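Local structure of 3-oxo-glucose-6-phosphate:glutamate aminotransferase (Bacillus subtilis subsp. subtilis, 4K2M) at residues N88-V93 with A302-E307; S101-E106 with M297-A302; L243-Y248 with A257-T262. The protein catalyses the reversible, pyridoxal phosphate-dependent transfer of an amino group from glutamate to 3-dehydro-D-glucose 6-phosphate, giving kanosamine 6-phosphate for antibiotic biosynthesis. All blocks are in the same frame, centred on the assembly; numbering follows the deposited sequence. Where two conformers were deposited one is given.

Contact 1: N88-V93 with A302-E307; sequences NTLTEV and AAIGLE
Val93 and Ala303 make the closest side-chain contact between segments 88-93 and 302-307, with Val93 CG2 lying 3.7 Å from Ala303 CB. The small alanine faces the other helix directly, and the valine presents only one of its two methyl branches to it. The short helical segments run nearly antiparallel, their axes 9.8 Å apart at an angle of 151°. On one flank of the Val93-Ala303 pair, the side chains of Leu90 and Ile304 cross at a slant and bring their outer parts together, Leu90 CD2 coming to 4.1 Å from Ile304 CG1. This is plain helix-to-helix packing within the aminotransferase domain of a DegT/DnrJ/EryC1 enzyme, and it reaches the dimer interface, because Leu90 also packs on Leu90 of the second subunit. Ile304 is covered further by Ile86, one turn back along helix 80-93.

The other flank is polar and is built around Glu307. Its CB points toward helix 80-93, and its CG, beside the backbone N, lies against Thr89 CG2 (4.0 Å) and Thr89 CB (4.1 Å), the two side chains running past each other in opposite directions. A bend at the next bond (chi2 -52°) then turns the chain and carries the carboxylate to the edge of the contact. There the two oxygens part company: OE1 forms a salt bridge with Lys310, while OE2 accepts a hydrogen bond from a water 3.0 Å from it. The same water donates to Ala303 O at 2.8 Å and accepts from Thr89 OG1 at 3.1 Å. Thr89 was modelled in two conformers, and this bridge belongs to the one described.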
loop_
_atom_site.group_PDB
_atom_site.type_symbol
_atom_site.label_atom_id
_atom_site.label_comp_id
_atom_site.label_asym_id
_atom_site.label_seq_id
_atom_site.Cartn_x
_atom_site.Cartn_y
_atom_site.Cartn_z
ATOM N N ASN A 88 13.918 -15.743 -7.535
ATOM C CA ASN A 88 14.629 -15.511 -8.791
ATOM C C ASN A 88 14.408 -14.114 -9.368
ATOM O O ASN A 88 15.363 -13.448 -9.771
ATOM C CB ASN A 88 14.251 -16.564 -9.843
ATOM C CG ASN A 88 15.003 -17.867 -9.660
ATOM O OD1 ASN A 88 16.111 -17.879 -9.126
ATOM N ND2 ASN A 88 14.401 -18.974 -10.096
ATOM N N THR A 89 13.152 -13.677 -9.421
ATOM C CA THR A 89 12.863 -12.353 -9.966
ATOM C C THR A 89 13.369 -11.240 -9.035
ATOM O O THR A 89 13.841 -10.203 -9.502
ATOM C CB THR A 89 11.359 -12.156 -10.347
ATOM O OG1 THR A 89 11.242 -11.101 -11.312
ATOM C CG2 THR A 89 10.506 -11.810 -9.130
ATOM N N LEU A 90 13.302 -11.471 -7.726
ATOM C CA LEU A 90 13.751 -10.473 -6.760
ATOM C C LEU A 90 15.267 -10.331 -6.792
ATOM O O LEU A 90 15.810 -9.280 -6.466
ATOM C CB LEU A 90 13.274 -10.819 -5.352
ATOM C CG LEU A 90 11.750 -10.769 -5.201
ATOM C CD1 LEU A 90 11.333 -10.943 -3.746
ATOM C CD2 LEU A 90 11.158 -9.472 -5.799
ATOM N N THR A 91 15.952 -11.401 -7.176
ATOM C CA THR A 91 17.395 -11.334 -7.351
ATOM C C THR A 91 17.747 -10.333 -8.452
ATOM O O THR A 91 18.795 -9.674 -8.404
ATOM C CB THR A 91 17.965 -12.725 -7.689
ATOM O OG1 THR A 91 17.743 -13.600 -6.574
ATOM C CG2 THR A 91 19.455 -12.643 -7.952
ATOM N N GLU A 92 16.860 -10.198 -9.430
ATOM C CA GLU A 92 17.035 -9.222 -10.511
ATOM C C GLU A 92 16.452 -7.851 -10.180
ATOM O O GLU A 92 17.011 -6.815 -10.571
ATOM C CB GLU A 92 16.377 -9.729 -11.795
ATOM C CG GLU A 92 16.755 -11.147 -12.178
ATOM C CD GLU A 92 15.975 -11.643 -13.386
ATOM O OE1 GLU A 92 15.204 -10.842 -13.964
ATOM O OE2 GLU A 92 16.129 -12.828 -13.756
ATOM N N VAL A 93 15.318 -7.822 -9.482
ATOM C CA VAL A 93 14.673 -6.532 -9.214
ATOM C C VAL A 93 15.377 -5.735 -8.116
ATOM O O VAL A 93 15.552 -4.520 -8.247
ATOM C CB VAL A 93 13.179 -6.690 -8.862
ATOM C CG1 VAL A 93 12.574 -5.341 -8.511
ATOM C CG2 VAL A 93 12.429 -7.285 -10.034
ATOM N N ALA A 302 4.464 -5.858 -8.579
ATOM C CA ALA A 302 4.131 -6.164 -9.977
ATOM C C ALA A 302 5.084 -7.225 -10.528
ATOM O O ALA A 302 4.671 -8.112 -11.281
ATOM C CB ALA A 302 4.141 -4.890 -10.843
ATOM N N ALA A 303 6.359 -7.158 -10.151
ATOM C CA ALA A 303 7.301 -8.187 -10.585
ATOM C C ALA A 303 6.902 -9.539 -10.008
ATOM O O ALA A 303 6.968 -10.566 -10.685
ATOM C CB ALA A 303 8.740 -7.832 -10.160
ATOM N N ILE A 304 6.491 -9.543 -8.746
ATOM C CA ILE A 304 6.061 -10.780 -8.098
ATOM C C ILE A 304 4.774 -11.279 -8.765
ATOM O O ILE A 304 4.593 -12.482 -8.982
ATOM C CB ILE A 304 5.821 -10.549 -6.594
ATOM C CG1 ILE A 304 7.162 -10.438 -5.866
ATOM C CG2 ILE A 304 5.013 -11.703 -5.977
ATOM C CD1 ILE A 304 7.021 -10.039 -4.400
ATOM N N GLY A 305 3.882 -10.346 -9.080
ATOM C CA GLY A 305 2.620 -10.680 -9.721
ATOM C C GLY A 305 2.814 -11.346 -11.064
ATOM O O GLY A 305 2.065 -12.263 -11.434
ATOM N N LEU A 306 3.833 -10.903 -11.796
ATOM C CA LEU A 306 4.095 -11.469 -13.111
ATOM C C LEU A 306 4.569 -12.913 -12.969
ATOM O O LEU A 306 4.450 -13.700 -13.906
ATOM C CB LEU A 306 5.111 -10.620 -13.873
ATOM C CG LEU A 306 4.505 -9.304 -14.353
ATOM C CD1 LEU A 306 5.568 -8.293 -14.751
ATOM C CD2 LEU A 306 3.550 -9.563 -15.528
ATOM N N GLU A 307 5.099 -13.265 -11.802
ATOM C CA GLU A 307 5.466 -14.663 -11.551
ATOM C C GLU A 307 4.271 -15.465 -11.079
ATOM O O GLU A 307 3.987 -16.544 -11.605
ATOM C CB GLU A 307 6.578 -14.774 -10.507
ATOM C CG GLU A 307 7.921 -14.248 -10.953
ATOM C CD GLU A 307 8.367 -14.833 -12.277
ATOM O OE1 GLU A 307 8.249 -16.067 -12.461
ATOM O OE2 GLU A 307 8.813 -14.052 -13.144
HETATM O O HOH W 1 8.630 -11.038 -12.889
#

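Contact 2: S101-E106 with M297-A302; sequences SGPYLE and MDNLQA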
loop_
_atom_site.group_PDB
_atom_site.type_symbol
_atom_site.label_atom_id
_atom_site.label_comp_id
_atom_site.label_asym_id
_atom_site.label_seq_id
_atom_site.Cartn_x
_atom_site.Cartn_y
_atom_site.Cartn_z
ATOM N N SER A 101 7.823 3.109 -8.123
ATOM C CA SER A 101 7.694 3.272 -9.565
ATOM C C SER A 101 8.690 2.334 -10.247
ATOM O O SER A 101 9.741 2.007 -9.683
ATOM C CB SER A 101 7.969 4.715 -9.977
ATOM O OG SER A 101 9.231 5.124 -9.506
ATOM N N GLY A 102 8.355 1.885 -11.452
ATOM C CA GLY A 102 9.235 1.008 -12.206
ATOM C C GLY A 102 8.599 0.335 -13.396
ATOM O O GLY A 102 7.386 0.412 -13.595
ATOM N N PRO A 103 9.418 -0.357 -14.195
ATOM C CA PRO A 103 8.976 -0.931 -15.473
ATOM C C PRO A 103 8.036 -2.125 -15.360
ATOM O O PRO A 103 7.277 -2.358 -16.302
ATOM C CB PRO A 103 10.292 -1.369 -16.134
ATOM C CG PRO A 103 11.223 -1.613 -14.962
ATOM C CD PRO A 103 10.863 -0.548 -13.970
ATOM N N TYR A 104 8.087 -2.877 -14.264
ATOM C CA TYR A 104 7.218 -4.041 -14.120
ATOM C C TYR A 104 5.748 -3.643 -13.973
ATOM O O TYR A 104 4.857 -4.390 -14.381
ATOM C CB TYR A 104 7.667 -4.928 -12.960
ATOM C CG TYR A 104 9.002 -5.616 -13.175
ATOM C CD1 TYR A 104 9.077 -6.823 -13.844
ATOM C CD2 TYR A 104 10.184 -5.060 -12.689
ATOM C CE1 TYR A 104 10.284 -7.465 -14.034
ATOM C CE2 TYR A 104 11.395 -5.686 -12.883
ATOM C CZ TYR A 104 11.441 -6.891 -13.556
ATOM O OH TYR A 104 12.650 -7.528 -13.742
ATOM N N LEU A 105 5.495 -2.461 -13.407
ATOM C CA LEU A 105 4.139 -1.925 -13.306
ATOM C C LEU A 105 3.426 -1.913 -14.654
ATOM O O LEU A 105 2.353 -2.491 -14.790
ATOM C CB LEU A 105 4.148 -0.506 -12.713
ATOM C CG LEU A 105 3.967 -0.409 -11.209
ATOM C CD1 LEU A 105 4.006 1.061 -10.765
ATOM C CD2 LEU A 105 2.649 -1.082 -10.811
ATOM N N GLU A 106 4.025 -1.260 -15.652
ATOM C CA GLU A 106 3.405 -1.161 -16.971
ATOM C C GLU A 106 3.204 -2.535 -17.612
ATOM O O GLU A 106 2.181 -2.775 -18.275
ATOM C CB GLU A 106 4.254 -0.287 -17.902
ATOM C CG GLU A 106 3.477 0.296 -19.084
ATOM C CD GLU A 106 4.374 0.658 -20.261
ATOM O OE1 GLU A 106 5.348 1.419 -20.065
ATOM O OE2 GLU A 106 4.105 0.169 -21.380
ATOM N N MET A 297 0.157 0.515 -7.312
ATOM C CA MET A 297 0.829 -0.726 -6.911
ATOM C C MET A 297 2.341 -0.501 -6.934
ATOM O O MET A 297 2.834 0.318 -7.716
ATOM C CB MET A 297 0.452 -1.844 -7.890
ATOM C CG MET A 297 1.088 -3.186 -7.605
ATOM S SD MET A 297 0.361 -4.355 -8.777
ATOM C CE MET A 297 0.952 -5.910 -8.133
ATOM N N ASP A 298 3.073 -1.204 -6.071
ATOM C CA ASP A 298 4.529 -1.147 -6.081
ATOM C C ASP A 298 5.113 -1.992 -7.213
ATOM O O ASP A 298 4.622 -3.090 -7.490
ATOM C CB ASP A 298 5.076 -1.673 -4.754
ATOM C CG ASP A 298 4.873 -0.692 -3.612
ATOM O OD1 ASP A 298 4.732 0.511 -3.905
ATOM O OD2 ASP A 298 4.846 -1.137 -2.445
ATOM N N ASN A 299 6.169 -1.480 -7.842
ATOM C CA ASN A 299 6.913 -2.199 -8.876
ATOM C C ASN A 299 7.368 -3.570 -8.393
ATOM O O ASN A 299 7.327 -4.554 -9.141
ATOM C CB ASN A 299 8.126 -1.355 -9.306
ATOM C CG ASN A 299 8.874 -1.950 -10.493
ATOM O OD1 ASN A 299 8.316 -2.083 -11.586
ATOM N ND2 ASN A 299 10.152 -2.264 -10.296
ATOM N N LEU A 300 7.818 -3.644 -7.143
ATOM C CA LEU A 300 8.275 -4.926 -6.601
ATOM C C LEU A 300 7.135 -5.938 -6.632
ATOM O O LEU A 300 7.326 -7.090 -7.040
ATOM C CB LEU A 300 8.833 -4.768 -5.180
ATOM C CG LEU A 300 9.399 -6.066 -4.584
ATOM C CD1 LEU A 300 10.883 -5.929 -4.330
ATOM C CD2 LEU A 300 8.689 -6.447 -3.285
ATOM N N GLN A 301 5.937 -5.507 -6.245
ATOM C CA GLN A 301 4.796 -6.420 -6.236
ATOM C C GLN A 301 4.342 -6.788 -7.641
ATOM O O GLN A 301 3.857 -7.899 -7.867
ATOM C CB GLN A 301 3.606 -5.837 -5.452
ATOM C CG GLN A 301 3.837 -5.692 -3.950
ATOM C CD GLN A 301 4.219 -7.000 -3.249
ATOM O OE1 GLN A 301 3.887 -8.098 -3.705
ATOM N NE2 GLN A 301 4.931 -6.878 -2.131
ATOM N N ALA A 302 4.464 -5.858 -8.579
ATOM C CA ALA A 302 4.131 -6.164 -9.977
ATOM C C ALA A 302 5.084 -7.225 -10.528
ATOM O O ALA A 302 4.671 -8.112 -11.281
ATOM C CB ALA A 302 4.141 -4.890 -10.843
#
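Two torsions of Asn299 bring its amide to the start of helix 103-116: chi1 of -173° extends CG away from the backbone N, and chi2 of 62° turns OD1 toward Tyr104 and Leu105. Two weak hydrogen bonds reach that oxygen: Tyr104 N lies 2.8 Å from Asn299 OD1. Leu105 N, the second donor, lies 3.4 Å from Asn299 OD1. Facing amides of a first helical turn, the oxygen probably also gains from the partial positive charge of the helix end. The amide nitrogen donates to Lys98 O, so both ends of the buried group are engaged and its rotation is fixed.

Gly102, with no side chain, lets the amide come close, its CA lying 3.4 Å from Asn299 CG. The Tyr104 ring stands obliquely to the amide, the two planes 44° apart, with OD1 in the ring plane at its edge and ND2 near that plane, 3.7 Å from Tyr104 CD2. Next to the amide, carbon takes over from nitrogen as the partner. Leu105 crosses Met297 in an apolar contact, CD2 3.7 Å from Met297 CB, while its CD1 methyl rests on a main-chain oxygen, 3.3 Å from Met297 O. Ala302 CB likewise rests against the main chain of Tyr104, 3.6 Å from Tyr104 O.

At the outer end Ser101 turns away from this core, packs on Tyr248 of the second subunit and, in the conformer given, hydrogen-bonds a sugar phosphate oxygen of the adduct. Such an active site at the dimer interface, completed by residues of both chains, is characteristic of fold type I aminotransferases.

Contact 3: L243-Y248 with A257-T262; sequences LSFNPY and AGAIAT. With O1G (3-deoxy-3-[(E)-({3-hydroxy-2-methyl-5-[(phosphonooxy)methyl]pyridin-4-yl}methylidene)amino]-6-O-phosphono-alpha-D-gluco pyranose), chain C.
Gly258 forms the hollow into which the main chain of Leu243 and Ser244 settles: Leu243 O lies 3.2 Å from Gly258 CA, and the CA atoms of Ser244 and Gly258 are 4.1 Å apart in a non-hydrogen-bonded antiparallel pair. Leu243 and Ala259, the adjoining hydrogen-bonded pair, exchange both main-chain bonds, and beyond the strand end Phe245 N continues the pairing to Ala257 O at 2.8 Å. The large bump of the contact is the Phe245 ring, on the face that carries Leu243 and Ala259. It lies obliquely along Ala257, Gly258 and Ala259, its CE2 3.4 Å from Gly258 O and 3.7 Å from Ala259 CB, so that two small methyls and a bare glycine make room for one large ring.

From the other face Ser244 points to the bound adduct. Its OG donates to cofactor phosphate oxygen OP2 (2.6 Å) and also accepts from Asn246 N in an ST turn. An Asx turn follows, Asn246 OD1 receiving Tyr248 N. Tyr248 OH then meets sugar phosphate oxygen OP8 at 2.8 Å, in the plane of its ring.

Strand 258-262 lies between strands 240-244 and 120-124, antiparallel to both. Helix 103-116 packs on the face bearing Leu243 and Ala261 and gives Phe245 an edge-to-face partner in Phe108, while Ile260 meets helix 265-275.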
loop_
_atom_site.group_PDB
_atom_site.type_symbol
_atom_site.label_atom_id
_atom_site.label_comp_id
_atom_site.label_asym_id
_atom_site.label_seq_id
_atom_site.Cartn_x
_atom_site.Cartn_y
_atom_site.Cartn_z
ATOM N N LEU A 243 -10.227 -5.110 -8.864
ATOM C CA LEU A 243 -9.650 -6.385 -8.476
ATOM C C LEU A 243 -8.829 -6.201 -7.217
ATOM O O LEU A 243 -8.349 -5.104 -6.949
ATOM C CB LEU A 243 -8.726 -6.911 -9.577
ATOM C CG LEU A 243 -9.427 -7.301 -10.883
ATOM C CD1 LEU A 243 -8.409 -7.648 -11.960
ATOM C CD2 LEU A 243 -10.358 -8.490 -10.656
ATOM N N SER A 244 -8.667 -7.287 -6.458
ATOM C CA SER A 244 -7.698 -7.346 -5.360
ATOM C C SER A 244 -6.679 -8.412 -5.679
ATOM O O SER A 244 -7.038 -9.470 -6.225
ATOM C CB SER A 244 -8.363 -7.746 -4.045
ATOM O OG SER A 244 -7.367 -7.981 -3.056
ATOM N N PHE A 245 -5.418 -8.147 -5.340
ATOM C CA PHE A 245 -4.351 -9.148 -5.456
ATOM C C PHE A 245 -3.782 -9.419 -4.083
ATOM O O PHE A 245 -2.612 -9.756 -3.923
ATOM C CB PHE A 245 -3.241 -8.680 -6.410
ATOM C CG PHE A 245 -3.757 -8.262 -7.753
ATOM C CD1 PHE A 245 -4.568 -9.115 -8.495
ATOM C CD2 PHE A 245 -3.474 -7.000 -8.250
ATOM C CE1 PHE A 245 -5.063 -8.714 -9.736
ATOM C CE2 PHE A 245 -3.959 -6.595 -9.485
ATOM C CZ PHE A 245 -4.753 -7.449 -10.230
ATOM N N ASN A 246 -4.625 -9.264 -3.073
ATOM C CA ASN A 246 -4.251 -9.688 -1.726
ATOM C C ASN A 246 -3.836 -11.178 -1.777
ATOM O O ASN A 246 -4.341 -11.959 -2.600
ATOM C CB ASN A 246 -5.439 -9.414 -0.784
ATOM C CG ASN A 246 -5.419 -10.256 0.466
ATOM O OD1 ASN A 246 -5.860 -11.409 0.448
ATOM N ND2 ASN A 246 -4.944 -9.674 1.575
ATOM N N PRO A 247 -2.889 -11.579 -0.929
ATOM C CA PRO A 247 -2.358 -12.941 -1.038
ATOM C C PRO A 247 -3.356 -14.077 -0.849
ATOM O O PRO A 247 -3.009 -15.209 -1.196
ATOM C CB PRO A 247 -1.330 -12.998 0.096
ATOM C CG PRO A 247 -0.886 -11.587 0.238
ATOM C CD PRO A 247 -2.110 -10.758 0.020
ATOM N N TYR A 248 -4.532 -13.817 -0.284
ATOM C CA TYR A 248 -5.511 -14.885 -0.131
ATOM C C TYR A 248 -6.436 -15.002 -1.337
ATOM O O TYR A 248 -7.274 -15.904 -1.385
ATOM C CB TYR A 248 -6.359 -14.692 1.124
ATOM C CG TYR A 248 -5.579 -14.220 2.326
ATOM C CD1 TYR A 248 -4.345 -14.773 2.652
ATOM C CD2 TYR A 248 -6.068 -13.199 3.114
ATOM C CE1 TYR A 248 -3.629 -14.314 3.755
ATOM C CE2 TYR A 248 -5.378 -12.748 4.205
ATOM C CZ TYR A 248 -4.167 -13.299 4.527
ATOM O OH TYR A 248 -3.487 -12.812 5.625
ATOM N N ALA A 257 -2.176 -5.195 -3.007
ATOM C CA ALA A 257 -2.251 -4.625 -4.346
ATOM C C ALA A 257 -3.650 -4.854 -4.901
ATOM O O ALA A 257 -4.384 -5.698 -4.395
ATOM C CB ALA A 257 -1.203 -5.286 -5.267
ATOM N N GLY A 258 -4.006 -4.110 -5.946
ATOM C CA GLY A 258 -5.266 -4.331 -6.645
ATOM C C GLY A 258 -5.227 -3.694 -8.021
ATOM O O GLY A 258 -4.169 -3.315 -8.503
ATOM N N ALA A 259 -6.374 -3.584 -8.681
ATOM C CA ALA A 259 -6.380 -2.904 -9.970
ATOM C C ALA A 259 -7.730 -2.346 -10.313
ATOM O O ALA A 259 -8.757 -2.835 -9.841
ATOM C CB ALA A 259 -5.922 -3.840 -11.067
ATOM N N ILE A 260 -7.714 -1.327 -11.163
ATOM C CA ILE A 260 -8.928 -0.799 -11.767
ATOM C C ILE A 260 -8.840 -1.100 -13.258
ATOM O O ILE A 260 -7.795 -0.888 -13.869
ATOM C CB ILE A 260 -8.980 0.715 -11.601
ATOM C CG1 ILE A 260 -9.148 1.082 -10.128
ATOM C CG2 ILE A 260 -10.152 1.298 -12.389
ATOM C CD1 ILE A 260 -8.925 2.572 -9.855
ATOM N N ALA A 261 -9.921 -1.595 -13.853
ATOM C CA ALA A 261 -9.923 -1.832 -15.293
ATOM C C ALA A 261 -11.089 -1.104 -15.920
ATOM O O ALA A 261 -12.191 -1.102 -15.379
ATOM C CB ALA A 261 -9.999 -3.316 -15.593
ATOM N N THR A 262 -10.844 -0.454 -17.055
ATOM C CA THR A 262 -11.922 0.256 -17.742
ATOM C C THR A 262 -11.608 0.350 -19.220
ATOM O O THR A 262 -10.443 0.254 -19.614
ATOM C CB THR A 262 -12.168 1.669 -17.145
ATOM O OG1 THR A 262 -13.325 2.254 -17.769
ATOM C CG2 THR A 262 -10.959 2.587 -17.364
HETATM P P O1G C . -8.080 -5.555 -0.488
HETATM C C3A O1G C . -13.114 -8.447 -0.700
HETATM O O3 O1G C . -13.172 -9.735 -0.285
HETATM C C1 O1G C . -10.284 -11.294 4.241
HETATM N "N1'" O1G C . -14.033 -6.579 -1.823
HETATM C C2 O1G C . -11.093 -10.702 3.084
HETATM O O2 O1G C . -11.840 -11.853 2.563
HETATM C C9A O1G C . -14.149 -7.859 -1.434
HETATM C C2A O1G C . -15.408 -8.611 -1.831
HETATM C C3 O1G C . -10.224 -10.053 1.992
HETATM N "N3'" O1G C . -11.184 -9.326 1.142
HETATM O O1 O1G C . -9.570 -12.475 3.844
HETATM C C4 O1G C . -9.128 -9.145 2.584
HETATM O O4 O1G C . -8.200 -9.060 1.484
HETATM C C4A O1G C . -11.984 -7.720 -0.373
HETATM C C4B O1G C . -10.888 -8.308 0.424
HETATM C C5 O1G C . -8.403 -9.926 3.679
HETATM O O5 O1G C . -9.309 -10.350 4.705
HETATM C C5A O1G C . -11.892 -6.393 -0.784
HETATM C C5T O1G C . -10.724 -5.430 -0.510
HETATM C C6 O1G C . -7.440 -9.096 4.482
HETATM C C6A O1G C . -12.942 -5.846 -1.506
HETATM O OP1 O1G C . -8.192 -4.087 -0.137
HETATM O OP2 O1G C . -7.120 -5.819 -1.600
HETATM O OP3 O1G C . -7.906 -6.436 0.771
HETATM O OP4 O1G C . -9.531 -5.940 -1.147
HETATM O O6 O1G C . -6.592 -9.806 5.303
HETATM P "P'" O1G C . -5.096 -9.288 5.583
HETATM O OP6 O1G C . -4.401 -9.302 4.238
HETATM O OP7 O1G C . -5.169 -7.917 6.216
HETATM O OP8 O1G C . -4.567 -10.356 6.544
#

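Overall arrangement
Contacts 1 and 2 share helix 299-308 and the residue Ala302, and they meet through Tyr104, which packs on Val93 and Ala303. Contact 3, nested inside the chain loops that both close, is nearest the middle of the subunit, its centre about 9 Å from the chain centre against about 23 and 22 Å for the others. It touches contact 2 through Met297 and Ala257. The chemistry differs accordingly: helix packing with a bridging water in contact 1, a side-chain amide weakly bonded to main-chain N-H groups near a helix start in contact 2, and strand pairing beside phosphate-binding side chains in contact 3. Contacts 1 and 3 are buried, contact 2 partly so; all three adjoin the second subunit.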